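PDB 6YP6: NanS-p from Escherichia phage vB_EcoP_24B, which is probably a carbohydrate esterase of a Shiga toxin-encoding phage and probably binds carbohydrate. Local coordinates for residues A115-Q120 and T177-T182; Y130-A133 and N139-L142; F157-A160 and Q166-P169. All blocks are in the same frame, centred on the assembly; numbering follows the deposited sequence.

Interaction 1 of 3, residues A115-Q120 and T177-T182; sequences AAFYIQ and TPFTLT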
loop_
_atom_site.group_PDB
_atom_site.type_symbol
_atom_site.label_atom_id
_atom_site.label_comp_id
_atom_site.label_asym_id
_atom_site.label_seq_id
_atom_site.Cartn_x
_atom_site.Cartn_y
_atom_site.Cartn_z
ATOM N N ALA A 115 -7.536 -0.228 3.783
ATOM C CA ALA A 115 -6.223 0.375 3.630
ATOM C C ALA A 115 -6.402 1.788 3.119
ATOM O O ALA A 115 -7.201 2.025 2.212
ATOM C CB ALA A 115 -5.366 -0.401 2.641
ATOM N N ALA A 116 -5.642 2.715 3.693
ATOM C CA ALA A 116 -5.566 4.090 3.195
ATOM C C ALA A 116 -4.223 4.644 3.657
ATOM O O ALA A 116 -4.145 5.566 4.473
ATOM C CB ALA A 116 -6.735 4.940 3.670
ATOM N N PHE A 117 -3.162 4.004 3.195
ATOM C CA PHE A 117 -1.839 4.182 3.761
ATOM C C PHE A 117 -0.899 4.726 2.701
ATOM O O PHE A 117 -0.867 4.206 1.586
ATOM C CB PHE A 117 -1.297 2.836 4.264
ATOM C CG PHE A 117 -2.259 2.083 5.149
ATOM C CD1 PHE A 117 -2.900 2.716 6.191
ATOM C CD2 PHE A 117 -2.544 0.753 4.911
ATOM C CE1 PHE A 117 -3.808 2.019 7.004
ATOM C CE2 PHE A 117 -3.425 0.055 5.715
ATOM C CZ PHE A 117 -4.059 0.685 6.753
ATOM N N TYR A 118 -0.144 5.771 3.028
ATOM C CA TYR A 118 0.758 6.353 2.049
ATOM C C TYR A 118 2.145 6.540 2.632
ATOM O O TYR A 118 2.352 6.612 3.847
ATOM C CB TYR A 118 0.186 7.646 1.436
ATOM C CG TYR A 118 -0.007 8.807 2.384
ATOM C CD1 TYR A 118 -1.162 8.929 3.156
ATOM C CD2 TYR A 118 0.950 9.796 2.497
ATOM C CE1 TYR A 118 -1.337 10.003 4.016
ATOM C CE2 TYR A 118 0.784 10.872 3.346
ATOM C CZ TYR A 118 -0.362 10.964 4.112
ATOM O OH TYR A 118 -0.573 11.999 4.992
ATOM N N ILE A 119 3.091 6.618 1.710
ATOM C CA ILE A 119 4.511 6.676 2.011
ATOM C C ILE A 119 5.036 7.986 1.424
ATOM O O ILE A 119 4.819 8.274 0.240
ATOM C CB ILE A 119 5.238 5.451 1.427
ATOM C CG1 ILE A 119 4.690 4.150 2.005
ATOM C CG2 ILE A 119 6.743 5.577 1.639
ATOM C CD1 ILE A 119 5.166 2.923 1.272
ATOM N N GLN A 120 5.700 8.784 2.265
ATOM C CA GLN A 120 6.091 10.150 1.950
ATOM C C GLN A 120 7.318 10.479 2.781
ATOM O O GLN A 120 7.427 10.016 3.917
ATOM C CB GLN A 120 4.940 11.093 2.341
ATOM C CG GLN A 120 5.164 12.564 2.051
ATOM C CD GLN A 120 4.141 13.449 2.714
ATOM O OE1 GLN A 120 3.563 13.079 3.743
ATOM N NE2 GLN A 120 3.912 14.631 2.144
ATOM N N THR A 177 3.489 0.773 16.297
ATOM C CA THR A 177 2.408 0.922 17.268
ATOM C C THR A 177 1.084 0.492 16.651
ATOM O O THR A 177 0.733 0.957 15.560
ATOM C CB THR A 177 2.331 2.380 17.716
ATOM O OG1 THR A 177 3.612 2.779 18.210
ATOM C CG2 THR A 177 1.284 2.584 18.792
ATOM N N PRO A 178 0.313 -0.369 17.317
ATOM C CA PRO A 178 -1.015 -0.713 16.789
ATOM C C PRO A 178 -1.878 0.529 16.651
ATOM O O PRO A 178 -1.754 1.491 17.415
ATOM C CB PRO A 178 -1.580 -1.672 17.847
ATOM C CG PRO A 178 -0.374 -2.243 18.498
ATOM C CD PRO A 178 0.642 -1.148 18.532
ATOM N N PHE A 179 -2.779 0.492 15.672
ATOM C CA PHE A 179 -3.749 1.559 15.471
ATOM C C PHE A 179 -5.065 0.928 15.057
ATOM O O PHE A 179 -5.100 -0.196 14.554
ATOM C CB PHE A 179 -3.273 2.569 14.401
ATOM C CG PHE A 179 -3.148 1.977 13.024
ATOM C CD1 PHE A 179 -2.057 1.209 12.657
ATOM C CD2 PHE A 179 -4.135 2.211 12.082
ATOM C CE1 PHE A 179 -1.972 0.667 11.381
ATOM C CE2 PHE A 179 -4.054 1.679 10.812
ATOM C CZ PHE A 179 -2.972 0.912 10.462
ATOM N N THR A 180 -6.156 1.655 15.263
ATOM C CA THR A 180 -7.474 1.169 14.895
ATOM C C THR A 180 -7.968 1.901 13.652
ATOM O O THR A 180 -7.919 3.132 13.578
ATOM C CB THR A 180 -8.449 1.301 16.063
ATOM O OG1 THR A 180 -7.990 0.482 17.144
ATOM C CG2 THR A 180 -9.846 0.840 15.670
ATOM N N LEU A 181 -8.432 1.132 12.670
ATOM C CA LEU A 181 -9.008 1.722 11.475
ATOM C C LEU A 181 -10.201 2.579 11.858
ATOM O O LEU A 181 -10.953 2.255 12.779
ATOM C CB LEU A 181 -9.470 0.645 10.502
ATOM C CG LEU A 181 -8.372 -0.243 9.919
ATOM C CD1 LEU A 181 -8.983 -1.419 9.184
ATOM C CD2 LEU A 181 -7.440 0.513 8.993
ATOM N N THR A 182 -10.378 3.678 11.135
ATOM C CA THR A 182 -11.511 4.572 11.295
ATOM C C THR A 182 -12.098 4.824 9.917
ATOM O O THR A 182 -11.546 4.413 8.896
ATOM C CB THR A 182 -11.109 5.916 11.924
ATOM O OG1 THR A 182 -10.295 6.657 11.014
ATOM C CG2 THR A 182 -10.357 5.722 13.214
#
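F117 and F179 meet in the interior of a beta sandwich, each contributed by a different sheet: F117 by strand 113-121 of the seven-stranded sheet, F179 by the end of strand 174-180 of the eight-stranded one. The two phenyl groups approach from opposite directions, with centroids 5.8 Å apart and planes 88° apart. The pair is oblique, neither a stack nor edge-to-face. CE1 of F117 lies 3.7 Å from CZ of F179, and the same F117 atom is 3.8 Å from CE2 of F179. On the F179 side, CG sits between the backbone N and the carbonyl carbon (chi1 65°), a crowded position that directs the ring toward the facing sheet. A116 and F117 form a classic beta bulge, both facing F92.

L181, just past the end of the F179 strand, approaches differently. Its CB is set off to the flank of the contact, yet the branched end turns in, and methyl CD2 comes to the edge of the F117 ring, near its plane, 4.1 Å from CZ. The two side chains cross at about a right angle. Phenylalanine and leucine suit these buried places, since bulky apolar groups can fill the space between two sheets without needing polar partners. Y130, from the strand beside F117, meets both phenyl rings, and its OH accepts a hydrogen bond from the N of T182. The F117 ring also folds back over its own strand, with the carbonyl carbon C of A115 lying 4.3 Å above the plane, over the ring centre.

Interaction 2 of 3, residues Y130-A133 and N139-L142; sequences YHNA and NLKL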
loop_
_atom_site.group_PDB
_atom_site.type_symbol
_atom_site.label_atom_id
_atom_site.label_comp_id
_atom_site.label_asym_id
_atom_site.label_seq_id
_atom_site.Cartn_x
_atom_site.Cartn_y
_atom_site.Cartn_z
ATOM N N TYR A 130 -1.428 7.374 7.637
ATOM C CA TYR A 130 -2.804 6.914 7.479
ATOM C C TYR A 130 -3.662 8.097 7.073
ATOM O O TYR A 130 -3.796 9.060 7.836
ATOM C CB TYR A 130 -3.290 6.305 8.796
ATOM C CG TYR A 130 -4.659 5.661 8.805
ATOM C CD1 TYR A 130 -5.294 5.237 7.652
ATOM C CD2 TYR A 130 -5.306 5.444 10.011
ATOM C CE1 TYR A 130 -6.548 4.622 7.698
ATOM C CE2 TYR A 130 -6.551 4.850 10.067
ATOM C CZ TYR A 130 -7.171 4.431 8.914
ATOM O OH TYR A 130 -8.418 3.851 8.990
ATOM N N HIS A 131 -4.246 8.017 5.877
ATOM C CA HIS A 131 -5.116 9.072 5.354
ATOM C C HIS A 131 -6.527 8.879 5.906
ATOM O O HIS A 131 -7.443 8.392 5.236
ATOM C CB HIS A 131 -5.108 9.032 3.840
ATOM C CG HIS A 131 -5.772 10.206 3.189
ATOM N ND1 HIS A 131 -5.607 10.480 1.849
ATOM C CD2 HIS A 131 -6.582 11.180 3.673
ATOM C CE1 HIS A 131 -6.296 11.565 1.537
ATOM N NE2 HIS A 131 -6.906 12.003 2.621
ATOM N N ASN A 132 -6.695 9.248 7.171
ATOM C CA ASN A 132 -7.977 9.078 7.835
ATOM C C ASN A 132 -8.541 10.394 8.360
ATOM O O ASN A 132 -9.561 10.369 9.053
ATOM C CB ASN A 132 -7.931 8.019 8.941
ATOM C CG ASN A 132 -7.236 8.510 10.178
ATOM O OD1 ASN A 132 -6.309 9.314 10.129
ATOM N ND2 ASN A 132 -7.683 8.008 11.320
ATOM N N ALA A 133 -7.954 11.531 7.992
ATOM C CA ALA A 133 -8.429 12.841 8.396
ATOM C C ALA A 133 -8.789 13.666 7.168
ATOM O O ALA A 133 -8.294 13.431 6.073
ATOM C CB ALA A 133 -7.362 13.569 9.222
ATOM N N ASN A 139 -3.609 13.701 9.577
ATOM C CA ASN A 139 -3.459 12.277 9.309
ATOM C C ASN A 139 -2.509 11.659 10.333
ATOM O O ASN A 139 -1.574 12.307 10.816
ATOM C CB ASN A 139 -2.888 12.064 7.909
ATOM C CG ASN A 139 -3.924 12.230 6.818
ATOM O OD1 ASN A 139 -5.126 12.205 7.066
ATOM N ND2 ASN A 139 -3.447 12.414 5.593
ATOM N N LEU A 140 -2.758 10.397 10.673
ATOM C CA LEU A 140 -1.929 9.719 11.657
ATOM C C LEU A 140 -0.610 9.302 11.023
ATOM O O LEU A 140 -0.586 8.759 9.913
ATOM C CB LEU A 140 -2.630 8.481 12.208
ATOM C CG LEU A 140 -3.877 8.692 13.062
ATOM C CD1 LEU A 140 -4.316 7.354 13.637
ATOM C CD2 LEU A 140 -3.633 9.701 14.161
ATOM N N LYS A 141 0.483 9.540 11.741
ATOM C CA LYS A 141 1.773 8.972 11.370
ATOM C C LYS A 141 1.846 7.579 11.997
ATOM O O LYS A 141 1.804 7.434 13.225
ATOM C CB LYS A 141 2.938 9.844 11.816
ATOM C CG LYS A 141 4.287 9.235 11.430
ATOM C CD LYS A 141 5.481 10.001 11.963
ATOM C CE LYS A 141 5.804 11.219 11.141
ATOM N NZ LYS A 141 6.963 11.951 11.736
ATOM N N LEU A 142 1.908 6.559 11.158
ATOM C CA LEU A 142 1.913 5.187 11.635
ATOM C C LEU A 142 3.298 4.711 12.031
ATOM O O LEU A 142 3.406 3.777 12.828
ATOM C CB LEU A 142 1.342 4.264 10.567
ATOM C CG LEU A 142 -0.112 4.537 10.185
ATOM C CD1 LEU A 142 -0.567 3.522 9.152
ATOM C CD2 LEU A 142 -1.026 4.553 11.409
HETATM O O HOH W 1 -5.911 14.232 4.797
#
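Y130 and L140 form an antiparallel hydrogen-bonded pair, but the two bonds are unequal. Y130 N gives a short, straight one to L140 O (2.8 Å, 167° at the hydrogen), while L140 N returns a weak, bent one of 3.3 Å to Y130 O. Beyond this pair the first chain kinks at H131, the centre of an inverse gamma turn, and the ladder of main-chain bonds stops.

The side chain of N139 takes over the bonding there. Its OD1 accepts the N-H of A133 at 3.1 Å, with the donor nearly in line with the amide C=O. Asparagine is apt here because one flat group carries both an acceptor and a donor: while OD1 takes A133 N, ND2 is hydrogen-bonded to Y118 OH, and the two bonds together fix which way round the amide lies. CG stands anti to the carbonyl carbon (chi1 -78°), bringing the amide under the turn and alongside H131 CA. Water 1 donates to A133 O at 2.8 Å and weakly accepts from N139 ND2, binding loop to side chain a second time. N132 ND2 is hydrogen-bonded to T182 OG1.

The apolar contacts centre on Y130 CB, which lies 4.1 Å from L140 CB and 3.9 Å from CD2 of L142, so the leucines cover the root of the tyrosine side chain. N132 CB sits over the centre of one face of the tyrosine ring. The whole arrangement is the loop end of a beta hairpin, formed by strands 125-130 and 140-147, the latter one of the two outermost strands of the seven-stranded sheet within this chain.

Interaction 3 of 3, residues F157-A160 and Q166-P169; sequences FRFA and QVTP
R158 and T168 form a hydrogen-bonded pair near the loop end of an antiparallel hairpin, R158 N reaching T168 O at 2.9 Å and T168 N reaching R158 O at 3.0 Å, while the two strand segments run at 145° with their axes 4.5 Å apart. F157 pairs with P169 at a non-hydrogen-bonded position, where the proline's missing N-H costs the pair nothing.

On the face carrying R158 and T168, the two side chains lie side by side and point the same way. The arginine bends at chi3 (65°), which lays its guanidinium against the threonine: T168 CB is over one face of the flat group, and NH2 is 3.6 Å from methyl CG2. Its charge is answered by D175, in a salt bridge with NH1. Threonine suits this partly exposed place, offering a methyl to the arginine, while its OG1 donates to water 2, which in turn donates to R158 O and Q166 O.

The other face is apolar. V167 spreads its two methyls between two phenylalanines: CG2 sits over the face of the F159 ring in a CH-pi contact, 3.9 Å from the centroid and 15° off the normal, whereas CG1 is 3.8 Å from F157 CB, near the edge of that ring. Beta-branching lets one short residue serve both rings.

In the eight-stranded sheet, strand 71-79 bonds to the F157 strand and strand 174-180 to the V167 strand. F159 packs against L66 and L67 of helix 64-69, and F157 stacks on F117 of the facing strand 113-121.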
loop_
_atom_site.group_PDB
_atom_site.type_symbol
_atom_site.label_atom_id
_atom_site.label_comp_id
_atom_site.label_asym_id
_atom_site.label_seq_id
_atom_site.Cartn_x
_atom_site.Cartn_y
_atom_site.Cartn_z
ATOM N N PHE A 157 0.738 -4.625 7.064
ATOM C CA PHE A 157 -0.350 -4.238 7.957
ATOM C C PHE A 157 -1.014 -5.536 8.376
ATOM O O PHE A 157 -1.611 -6.221 7.544
ATOM C CB PHE A 157 -1.313 -3.302 7.239
ATOM C CG PHE A 157 -0.645 -2.042 6.802
ATOM C CD1 PHE A 157 -0.510 -0.984 7.684
ATOM C CD2 PHE A 157 -0.082 -1.935 5.549
ATOM C CE1 PHE A 157 0.143 0.176 7.310
ATOM C CE2 PHE A 157 0.559 -0.772 5.164
ATOM C CZ PHE A 157 0.677 0.283 6.055
ATOM N N ARG A 158 -0.859 -5.895 9.645
ATOM C CA ARG A 158 -1.307 -7.175 10.173
ATOM C C ARG A 158 -2.661 -7.024 10.852
ATOM O O ARG A 158 -2.825 -6.198 11.761
ATOM C CB ARG A 158 -0.285 -7.759 11.155
ATOM C CG ARG A 158 -0.604 -9.186 11.575
ATOM C CD ARG A 158 0.498 -9.830 12.430
ATOM N NE ARG A 158 0.631 -9.135 13.707
ATOM C CZ ARG A 158 1.697 -8.451 14.118
ATOM N NH1 ARG A 158 2.811 -8.386 13.389
ATOM N NH2 ARG A 158 1.639 -7.824 15.281
ATOM N N PHE A 159 -3.621 -7.838 10.412
ATOM C CA PHE A 159 -4.966 -7.936 10.962
ATOM C C PHE A 159 -5.023 -9.152 11.884
ATOM O O PHE A 159 -4.505 -10.217 11.554
ATOM C CB PHE A 159 -5.986 -8.091 9.824
ATOM C CG PHE A 159 -6.182 -6.840 8.987
ATOM C CD1 PHE A 159 -5.196 -6.396 8.109
ATOM C CD2 PHE A 159 -7.348 -6.110 9.085
ATOM C CE1 PHE A 159 -5.368 -5.251 7.365
ATOM C CE2 PHE A 159 -7.536 -4.967 8.321
ATOM C CZ PHE A 159 -6.546 -4.540 7.468
ATOM N N ALA A 160 -5.653 -8.985 13.047
ATOM C CA ALA A 160 -5.622 -10.013 14.081
ATOM C C ALA A 160 -6.735 -11.037 13.959
ATOM O O ALA A 160 -6.626 -12.129 14.531
ATOM C CB ALA A 160 -5.724 -9.370 15.469
ATOM N N GLN A 166 -8.240 -3.344 14.776
ATOM C CA GLN A 166 -6.946 -2.919 15.293
ATOM C C GLN A 166 -5.836 -3.608 14.512
ATOM O O GLN A 166 -5.650 -4.827 14.618
ATOM C CB GLN A 166 -6.860 -3.255 16.776
ATOM C CG GLN A 166 -5.525 -2.918 17.385
ATOM C CD GLN A 166 -5.566 -3.118 18.861
ATOM O OE1 GLN A 166 -5.552 -4.264 19.343
ATOM N NE2 GLN A 166 -5.671 -2.034 19.605
ATOM N N VAL A 167 -5.072 -2.809 13.769
ATOM C CA VAL A 167 -4.056 -3.255 12.821
ATOM C C VAL A 167 -2.685 -2.917 13.381
ATOM O O VAL A 167 -2.494 -1.879 14.018
ATOM C CB VAL A 167 -4.278 -2.538 11.468
ATOM C CG1 VAL A 167 -3.193 -2.855 10.465
ATOM C CG2 VAL A 167 -5.625 -2.922 10.895
ATOM N N THR A 168 -1.721 -3.802 13.151
ATOM C CA THR A 168 -0.352 -3.521 13.553
ATOM C C THR A 168 0.498 -3.304 12.316
ATOM O O THR A 168 0.603 -4.214 11.476
ATOM C CB THR A 168 0.231 -4.646 14.411
ATOM O OG1 THR A 168 -0.593 -4.833 15.563
ATOM C CG2 THR A 168 1.650 -4.295 14.885
ATOM N N PRO A 169 1.113 -2.136 12.156
ATOM C CA PRO A 169 2.052 -1.948 11.050
ATOM C C PRO A 169 3.352 -2.661 11.373
ATOM O O PRO A 169 3.773 -2.710 12.528
ATOM C CB PRO A 169 2.235 -0.431 11.010
ATOM C CG PRO A 169 2.067 0.003 12.469
ATOM C CD PRO A 169 1.124 -0.990 13.093
HETATM O O HOH W 2 -2.992 -6.247 14.906
HETATM O O HOH W 3 -7.027 -6.554 13.180
#

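Overall arrangement
Interaction 1 shares a side of the chain's centre with each of the other two. It closes the longest loop, from 115-120 to 177-182, and the other two fall within it in series, interaction 2 first. The centre of interaction 1 is about 6 Å from that of interaction 2 and about 9 Å from that of interaction 3. The centres of interactions 2 and 3 are about 15 Å apart. Interaction 2 is a hairpin end of the seven-stranded sheet, interaction 3 a hairpin of the eight-stranded one, and interaction 1 joins the sheets face to face. A116 O with H131 N ties it to one hairpin, F179 O with V167 N to the other. L142 also packs on F157, so local hairpins and one sheet-to-sheet contact share a continuous core.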